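Local coordinates for protein fatty acid synthase 1, isoform A (Drosophila melanogaster, PDB 6FN6) that probably carries out the dehydration, enoyl reduction and ketoreduction steps of NADPH-dependent fatty acid synthesis, as the modifying region of a larger multifunctional synthase, at residues E492-V497 with A1077-E1082; I1008-A1013 with F1056-S1061. All coordinates share one frame; numbering follows the deposited sequence.

Contact 1: E492-V497 with A1077-E1082; sequences ELFGAV and ANSAME
Gly495 N donates to Ser1079 O of helix 1072-1090 at 3.0 Å, where the loop 492-495 passes the helix and turns into a helix of its own with Gly495 as N-cap. This bond is bent, with an N-H...O angle of 145°. The donor stands above the carbonyl plane, 54° out of it. Ser1079 returns a bond: its OG donates to Gly495 O at 2.8 Å, in the carbonyl plane and on a lone pair. Both polar atoms of the Gly495 backbone are therefore gripped by one serine. The hydroxyl reaches over because OG is anti to the Ser1079 backbone N (chi1 179°), and it also lies at the edge of the Phe494 ring, near its plane. Gly495 has no side chain, and its CA lies 4.5 Å from Ser1079 CA, so the two backbones touch directly. On one flank Leu493 lays CD2 against Ala1080 CB at 4.0 Å. On the other, the extended Glu1082 meets Val497 at about a right angle, with OE1 3.6 Å from Val497 CB. The carboxylate of Glu1082 is buried but has partners: OE1 accepts from Gly498 N, in the first turn of the new helix, and OE2 from Gln1099. The contact joins the pseudo-ketoreductase and ketoreductase parts of the chain. Ala1080 touches Val1036 and Met1081 touches Thr1039 of helix 1034-1049, while Ala496 and Val497 pack on Phe553 of strand 549-557.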
ATOM      1  N   GLU A 492     -45.431  62.531 -17.263  1.00117.34           N
ATOM      2  CA  GLU A 492     -45.147  61.134 -16.952  1.00112.67           C
ATOM      3  C   GLU A 492     -43.991  60.627 -17.808  1.00103.97           C
ATOM      4  O   GLU A 492     -43.666  61.206 -18.845  1.00 95.92           O
ATOM      5  CB  GLU A 492     -46.386  60.257 -17.166  1.00116.55           C
ATOM      6  CG  GLU A 492     -47.496  60.458 -16.138  1.00118.72           C
ATOM      7  CD  GLU A 492     -48.155  61.821 -16.224  1.00120.33           C
ATOM      8  OE1 GLU A 492     -47.626  62.699 -16.938  1.00122.20           O
ATOM      9  OE2 GLU A 492     -49.204  62.013 -15.574  1.00118.93           O
ATOM     10  N   LEU A 493     -43.368  59.548 -17.350  1.00113.42           N
ATOM     11  CA  LEU A 493     -42.213  58.953 -18.011  1.00108.73           C
ATOM     12  C   LEU A 493     -41.085  59.968 -18.124  1.00 99.14           C
ATOM     13  O   LEU A 493     -40.315  59.951 -19.086  1.00100.33           O
ATOM     14  CB  LEU A 493     -42.577  58.436 -19.404  1.00116.16           C
ATOM     15  CG  LEU A 493     -43.526  57.240 -19.481  1.00122.33           C
ATOM     16  CD1 LEU A 493     -43.860  56.947 -20.933  1.00124.40           C
ATOM     17  CD2 LEU A 493     -42.946  56.017 -18.795  1.00121.25           C
ATOM     18  N   PHE A 494     -40.991  60.854 -17.140  1.00 72.20           N
ATOM     19  CA  PHE A 494     -39.824  61.708 -17.007  1.00 65.61           C
ATOM     20  C   PHE A 494     -39.414  61.786 -15.548  1.00 53.60           C
ATOM     21  O   PHE A 494     -39.878  62.653 -14.806  1.00 54.12           O
ATOM     22  CB  PHE A 494     -40.094  63.109 -17.559  1.00 71.99           C
ATOM     23  CG  PHE A 494     -40.184  63.160 -19.059  1.00 76.82           C
ATOM     24  CD1 PHE A 494     -39.128  62.735 -19.848  1.00 78.09           C
ATOM     25  CD2 PHE A 494     -41.323  63.643 -19.678  1.00 77.88           C
ATOM     26  CE1 PHE A 494     -39.212  62.784 -21.228  1.00 79.10           C
ATOM     27  CE2 PHE A 494     -41.412  63.695 -21.055  1.00 79.12           C
ATOM     28  CZ  PHE A 494     -40.355  63.265 -21.832  1.00 79.92           C
ATOM     29  N   GLY A 495     -38.566  60.851 -15.135  1.00 36.11           N
ATOM     30  CA  GLY A 495     -37.975  60.890 -13.815  1.00 35.14           C
ATOM     31  C   GLY A 495     -36.960  62.009 -13.769  1.00 34.73           C
ATOM     32  O   GLY A 495     -36.183  62.178 -14.709  1.00 34.74           O
ATOM     33  N   ALA A 496     -36.948  62.758 -12.673  1.00 37.29           N
ATOM     34  CA  ALA A 496     -36.103  63.940 -12.574  1.00 36.95           C
ATOM     35  C   ALA A 496     -34.622  63.572 -12.668  1.00 36.55           C
ATOM     36  O   ALA A 496     -33.845  64.268 -13.323  1.00 35.77           O
ATOM     37  CB  ALA A 496     -36.386  64.680 -11.275  1.00 37.58           C
ATOM     38  N   VAL A 497     -34.238  62.478 -12.018  1.00 34.40           N
ATOM     39  CA  VAL A 497     -32.836  62.069 -11.967  1.00 32.66           C
ATOM     40  C   VAL A 497     -32.317  61.732 -13.361  1.00 32.97           C
ATOM     41  O   VAL A 497     -31.284  62.247 -13.791  1.00 32.35           O
ATOM     42  CB  VAL A 497     -32.649  60.877 -11.003  1.00 31.50           C
ATOM     43  CG1 VAL A 497     -31.221  60.328 -11.067  1.00 30.94           C
ATOM     44  CG2 VAL A 497     -32.991  61.295  -9.581  1.00 31.42           C
ATOM     45  N   ALA A1077     -34.545  56.685 -21.651  1.00 51.40           N
ATOM     46  CA  ALA A1077     -35.150  55.396 -21.342  1.00 49.19           C
ATOM     47  C   ALA A1077     -35.048  55.148 -19.841  1.00 46.99           C
ATOM     48  O   ALA A1077     -35.976  54.626 -19.223  1.00 45.65           O
ATOM     49  CB  ALA A1077     -34.479  54.282 -22.122  1.00 49.84           C
ATOM     50  N   ASN A1078     -33.914  55.529 -19.260  1.00 47.41           N
ATOM     51  CA  ASN A1078     -33.728  55.431 -17.816  1.00 47.99           C
ATOM     52  C   ASN A1078     -34.746  56.308 -17.096  1.00 45.48           C
ATOM     53  O   ASN A1078     -35.454  55.850 -16.200  1.00 44.28           O
ATOM     54  CB  ASN A1078     -32.311  55.847 -17.417  1.00 50.98           C
ATOM     55  CG  ASN A1078     -31.272  54.804 -17.772  1.00 50.71           C
ATOM     56  OD1 ASN A1078     -31.605  53.669 -18.107  1.00 49.54           O
ATOM     57  ND2 ASN A1078     -30.003  55.188 -17.702  1.00 49.93           N
ATOM     58  N   SER A1079     -34.813  57.572 -17.499  1.00 45.16           N
ATOM     59  CA  SER A1079     -35.747  58.518 -16.904  1.00 44.77           C
ATOM     60  C   SER A1079     -37.158  57.942 -16.895  1.00 42.51           C
ATOM     61  O   SER A1079     -37.874  58.038 -15.901  1.00 41.90           O
ATOM     62  CB  SER A1079     -35.723  59.845 -17.662  1.00 45.70           C
ATOM     63  OG  SER A1079     -36.651  60.762 -17.107  1.00 46.48           O
ATOM     64  N   ALA A1080     -37.546  57.339 -18.013  1.00 37.54           N
ATOM     65  CA  ALA A1080     -38.867  56.739 -18.146  1.00 38.24           C
ATOM     66  C   ALA A1080     -39.064  55.590 -17.154  1.00 39.17           C
ATOM     67  O   ALA A1080     -40.072  55.533 -16.451  1.00 36.16           O
ATOM     68  CB  ALA A1080     -39.075  56.251 -19.568  1.00 38.49           C
ATOM     69  N   MET A1081     -38.103  54.670 -17.108  1.00 48.61           N
ATOM     70  CA  MET A1081     -38.185  53.523 -16.206  1.00 49.18           C
ATOM     71  C   MET A1081     -38.230  53.968 -14.747  1.00 46.33           C
ATOM     72  O   MET A1081     -38.911  53.358 -13.923  1.00 44.52           O
ATOM     73  CB  MET A1081     -37.001  52.581 -16.426  1.00 51.29           C
ATOM     74  CG  MET A1081     -37.085  51.785 -17.714  1.00 49.46           C
ATOM     75  SD  MET A1081     -35.733  50.609 -17.884  1.00 49.74           S
ATOM     76  CE  MET A1081     -36.099  49.903 -19.486  1.00 49.60           C
ATOM     77  N   GLU A1082     -37.478  55.019 -14.435  1.00 41.61           N
ATOM     78  CA  GLU A1082     -37.483  55.603 -13.099  1.00 41.61           C
ATOM     79  C   GLU A1082     -38.892  56.024 -12.706  1.00 40.95           C
ATOM     80  O   GLU A1082     -39.370  55.711 -11.617  1.00 40.58           O
ATOM     81  CB  GLU A1082     -36.544  56.811 -13.032  1.00 42.03           C
ATOM     82  CG  GLU A1082     -35.065  56.464 -13.100  1.00 45.40           C
ATOM     83  CD  GLU A1082     -34.189  57.688 -13.295  1.00 48.21           C
ATOM     84  OE1 GLU A1082     -34.715  58.818 -13.185  1.00 50.28           O
ATOM     85  OE2 GLU A1082     -32.978  57.520 -13.561  1.00 47.99           O
TER

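Contact 2: I1008-A1013 with F1056-S1061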
ATOM      1  N   ILE A1008     -41.287  40.351 -12.242  1.00 32.88           N
ATOM      2  CA  ILE A1008     -41.019  40.750 -13.617  1.00 31.25           C
ATOM      3  C   ILE A1008     -39.714  41.530 -13.637  1.00 30.61           C
ATOM      4  O   ILE A1008     -39.561  42.521 -12.926  1.00 30.57           O
ATOM      5  CB  ILE A1008     -42.190  41.576 -14.200  1.00 31.60           C
ATOM      6  CG1 ILE A1008     -43.429  40.692 -14.348  1.00 32.16           C
ATOM      7  CG2 ILE A1008     -41.809  42.207 -15.549  1.00 31.79           C
ATOM      8  CD1 ILE A1008     -44.681  41.435 -14.760  1.00 32.84           C
ATOM      9  N   PHE A1009     -38.767  41.066 -14.440  1.00 30.45           N
ATOM     10  CA  PHE A1009     -37.465  41.710 -14.549  1.00 34.16           C
ATOM     11  C   PHE A1009     -37.244  42.231 -15.964  1.00 34.74           C
ATOM     12  O   PHE A1009     -37.288  41.472 -16.930  1.00 34.19           O
ATOM     13  CB  PHE A1009     -36.347  40.738 -14.152  1.00 33.14           C
ATOM     14  CG  PHE A1009     -36.543  40.113 -12.802  1.00 30.85           C
ATOM     15  CD1 PHE A1009     -35.969  40.675 -11.673  1.00 31.43           C
ATOM     16  CD2 PHE A1009     -37.301  38.965 -12.659  1.00 30.05           C
ATOM     17  CE1 PHE A1009     -36.149  40.102 -10.427  1.00 30.02           C
ATOM     18  CE2 PHE A1009     -37.486  38.390 -11.415  1.00 29.69           C
ATOM     19  CZ  PHE A1009     -36.909  38.959 -10.299  1.00 29.42           C
ATOM     20  N   ASN A1010     -37.034  43.539 -16.074  1.00 37.68           N
ATOM     21  CA  ASN A1010     -36.829  44.183 -17.363  1.00 44.69           C
ATOM     22  C   ASN A1010     -35.350  44.452 -17.565  1.00 42.85           C
ATOM     23  O   ASN A1010     -34.697  45.053 -16.711  1.00 44.15           O
ATOM     24  CB  ASN A1010     -37.624  45.485 -17.449  1.00 53.12           C
ATOM     25  CG  ASN A1010     -39.113  45.263 -17.314  1.00 57.51           C
ATOM     26  OD1 ASN A1010     -39.651  45.244 -16.206  1.00 58.52           O
ATOM     27  ND2 ASN A1010     -39.790  45.087 -18.445  1.00 59.33           N
ATOM     28  N   LEU A1011     -34.824  44.006 -18.701  1.00 40.40           N
ATOM     29  CA  LEU A1011     -33.395  44.096 -18.960  1.00 40.94           C
ATOM     30  C   LEU A1011     -33.085  44.933 -20.196  1.00 45.53           C
ATOM     31  O   LEU A1011     -33.270  44.489 -21.328  1.00 43.22           O
ATOM     32  CB  LEU A1011     -32.809  42.690 -19.111  1.00 38.71           C
ATOM     33  CG  LEU A1011     -33.222  41.719 -17.998  1.00 39.72           C
ATOM     34  CD1 LEU A1011     -32.627  40.344 -18.211  1.00 41.28           C
ATOM     35  CD2 LEU A1011     -32.829  42.250 -16.629  1.00 42.17           C
ATOM     36  N   ALA A1012     -32.620  46.156 -19.961  1.00 83.25           N
ATOM     37  CA  ALA A1012     -32.104  47.008 -21.023  1.00 86.73           C
ATOM     38  C   ALA A1012     -30.584  46.886 -21.099  1.00 90.57           C
ATOM     39  O   ALA A1012     -29.940  47.548 -21.912  1.00 85.40           O
ATOM     40  CB  ALA A1012     -32.508  48.456 -20.790  1.00 83.87           C
ATOM     41  N   ALA A1013     -30.016  46.050 -20.234  1.00 89.17           N
ATOM     42  CA  ALA A1013     -28.567  45.921 -20.131  1.00 89.90           C
ATOM     43  C   ALA A1013     -27.979  45.038 -21.227  1.00 98.43           C
ATOM     44  O   ALA A1013     -26.786  45.110 -21.513  1.00100.47           O
ATOM     45  CB  ALA A1013     -28.193  45.372 -18.764  1.00 84.15           C
ATOM     46  N   PHE A1056     -41.113  44.112  -9.439  1.00 31.78           N
ATOM     47  CA  PHE A1056     -41.128  44.709 -10.764  1.00 31.25           C
ATOM     48  C   PHE A1056     -39.861  45.537 -10.875  1.00 31.08           C
ATOM     49  O   PHE A1056     -39.819  46.686 -10.431  1.00 31.38           O
ATOM     50  CB  PHE A1056     -42.372  45.573 -10.980  1.00 31.83           C
ATOM     51  CG  PHE A1056     -42.567  46.018 -12.406  1.00 32.04           C
ATOM     52  CD1 PHE A1056     -41.866  47.102 -12.910  1.00 32.10           C
ATOM     53  CD2 PHE A1056     -43.465  45.368 -13.235  1.00 32.32           C
ATOM     54  CE1 PHE A1056     -42.046  47.519 -14.219  1.00 32.43           C
ATOM     55  CE2 PHE A1056     -43.650  45.783 -14.544  1.00 32.64           C
ATOM     56  CZ  PHE A1056     -42.938  46.861 -15.034  1.00 32.68           C
ATOM     57  N   ILE A1057     -38.822  44.940 -11.448  1.00 30.71           N
ATOM     58  CA  ILE A1057     -37.490  45.529 -11.422  1.00 30.63           C
ATOM     59  C   ILE A1057     -37.008  45.842 -12.835  1.00 30.79           C
ATOM     60  O   ILE A1057     -37.207  45.055 -13.758  1.00 30.72           O
ATOM     61  CB  ILE A1057     -36.500  44.598 -10.686  1.00 30.20           C
ATOM     62  CG1 ILE A1057     -37.003  44.342  -9.262  1.00 30.22           C
ATOM     63  CG2 ILE A1057     -35.096  45.202 -10.672  1.00 30.25           C
ATOM     64  CD1 ILE A1057     -36.192  43.352  -8.473  1.00 29.87           C
ATOM     65  N   CYS A1058     -36.381  47.005 -12.984  1.00 34.89           N
ATOM     66  CA  CYS A1058     -35.808  47.441 -14.252  1.00 36.52           C
ATOM     67  C   CYS A1058     -34.306  47.677 -14.102  1.00 39.28           C
ATOM     68  O   CYS A1058     -33.890  48.546 -13.338  1.00 45.26           O
ATOM     69  CB  CYS A1058     -36.490  48.725 -14.738  1.00 40.85           C
ATOM     70  SG  CYS A1058     -38.289  48.621 -14.944  1.00 38.42           S
ATOM     71  N   PHE A1059     -33.497  46.900 -14.819  1.00 32.15           N
ATOM     72  CA  PHE A1059     -32.041  47.065 -14.779  1.00 33.92           C
ATOM     73  C   PHE A1059     -31.518  47.909 -15.940  1.00 37.89           C
ATOM     74  O   PHE A1059     -32.083  47.896 -17.033  1.00 42.04           O
ATOM     75  CB  PHE A1059     -31.346  45.701 -14.793  1.00 35.96           C
ATOM     76  CG  PHE A1059     -31.628  44.865 -13.582  1.00 36.38           C
ATOM     77  CD1 PHE A1059     -30.846  44.991 -12.444  1.00 35.25           C
ATOM     78  CD2 PHE A1059     -32.671  43.957 -13.574  1.00 35.34           C
ATOM     79  CE1 PHE A1059     -31.100  44.228 -11.324  1.00 32.43           C
ATOM     80  CE2 PHE A1059     -32.930  43.189 -12.455  1.00 33.76           C
ATOM     81  CZ  PHE A1059     -32.143  43.325 -11.328  1.00 31.97           C
ATOM     82  N   SER A1060     -30.430  48.633 -15.691  1.00 34.31           N
ATOM     83  CA  SER A1060     -29.805  49.473 -16.709  1.00 39.94           C
ATOM     84  C   SER A1060     -28.533  50.126 -16.173  1.00 49.35           C
ATOM     85  O   SER A1060     -28.214  50.007 -14.991  1.00 47.03           O
ATOM     86  CB  SER A1060     -30.778  50.550 -17.192  1.00 37.94           C
ATOM     87  OG  SER A1060     -31.281  51.303 -16.102  1.00 37.38           O
ATOM     88  N   SER A1061     -27.807  50.805 -17.059  1.00 72.14           N
ATOM     89  CA  SER A1061     -26.625  51.574 -16.679  1.00 78.97           C
ATOM     90  C   SER A1061     -26.906  53.074 -16.795  1.00 81.96           C
ATOM     91  O   SER A1061     -27.857  53.484 -17.459  1.00 83.22           O
ATOM     92  CB  SER A1061     -25.430  51.188 -17.551  1.00 81.32           C
ATOM     93  OG  SER A1061     -24.263  51.885 -17.152  1.00 83.75           O
TER
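Phe1009, Ile1057 and Phe1059 lie side by side and point the same way, on one face of a pair of parallel strands. Phe1009 CE1 meets Ile1057 CD1 at 3.8 Å, and Phe1059 CE2 comes to the edge of the Phe1009 ring, near its plane. Leu1011 runs alongside Phe1059, its CD2 branch touching ring atom CD2. Leu940 of helix 935-946 packs on both phenylalanines. Ile1008, Asn1010, Phe1056 and Cys1058 occupy the other face. There Asn1010, Phe1056 and Cys1058 touch helix 1034-1049, and Cys1058 also meets Met1081 of helix 1072-1090. Phe1056 has CG anti to the backbone N (chi1 -170°), which brings its ring toward the side chains of Ile1008 and Asn1010. Asn1010 OD1 sits over one face of that ring, 3.7 Å above the plane and offset toward the rim. The amide and ring planes are 45° apart. Asn1010 also holds the register through its backbone: its N donates to Ile1057 O at 2.8 Å, and its O accepts from Phe1059 N at 2.9 Å. Both bonds are nearly straight. Parallel strands with helices on both faces are consistent with the Rossmann-type fold of a ketoreductase domain; the glycine-rich turn after strand 926-930 is probably its nucleotide-binding loop.

The centres of the two contacts are 13 Å apart. Along the chain the order is 492-497, 1008-1013, 1056-1061, 1077-1082, so both strands of contact 2 fall between the segments of contact 1. Strand 1055-1060 is followed by helix 1072-1090, which meets the pseudo-ketoreductase loop on one side and the ketoreductase strands on another. Asn1078 ND2 probably donates to Ser1061 O at 2.8 Å, and Met1081 SD packs on Cys1058 CB at 3.7 Å. Contact 2 is internal to the ketoreductase fold, whereas contact 1 joins that fold to the pseudo-ketoreductase part, far away in sequence. One helix thus touches both the ketoreductase sheet and the pseudo-ketoreductase part.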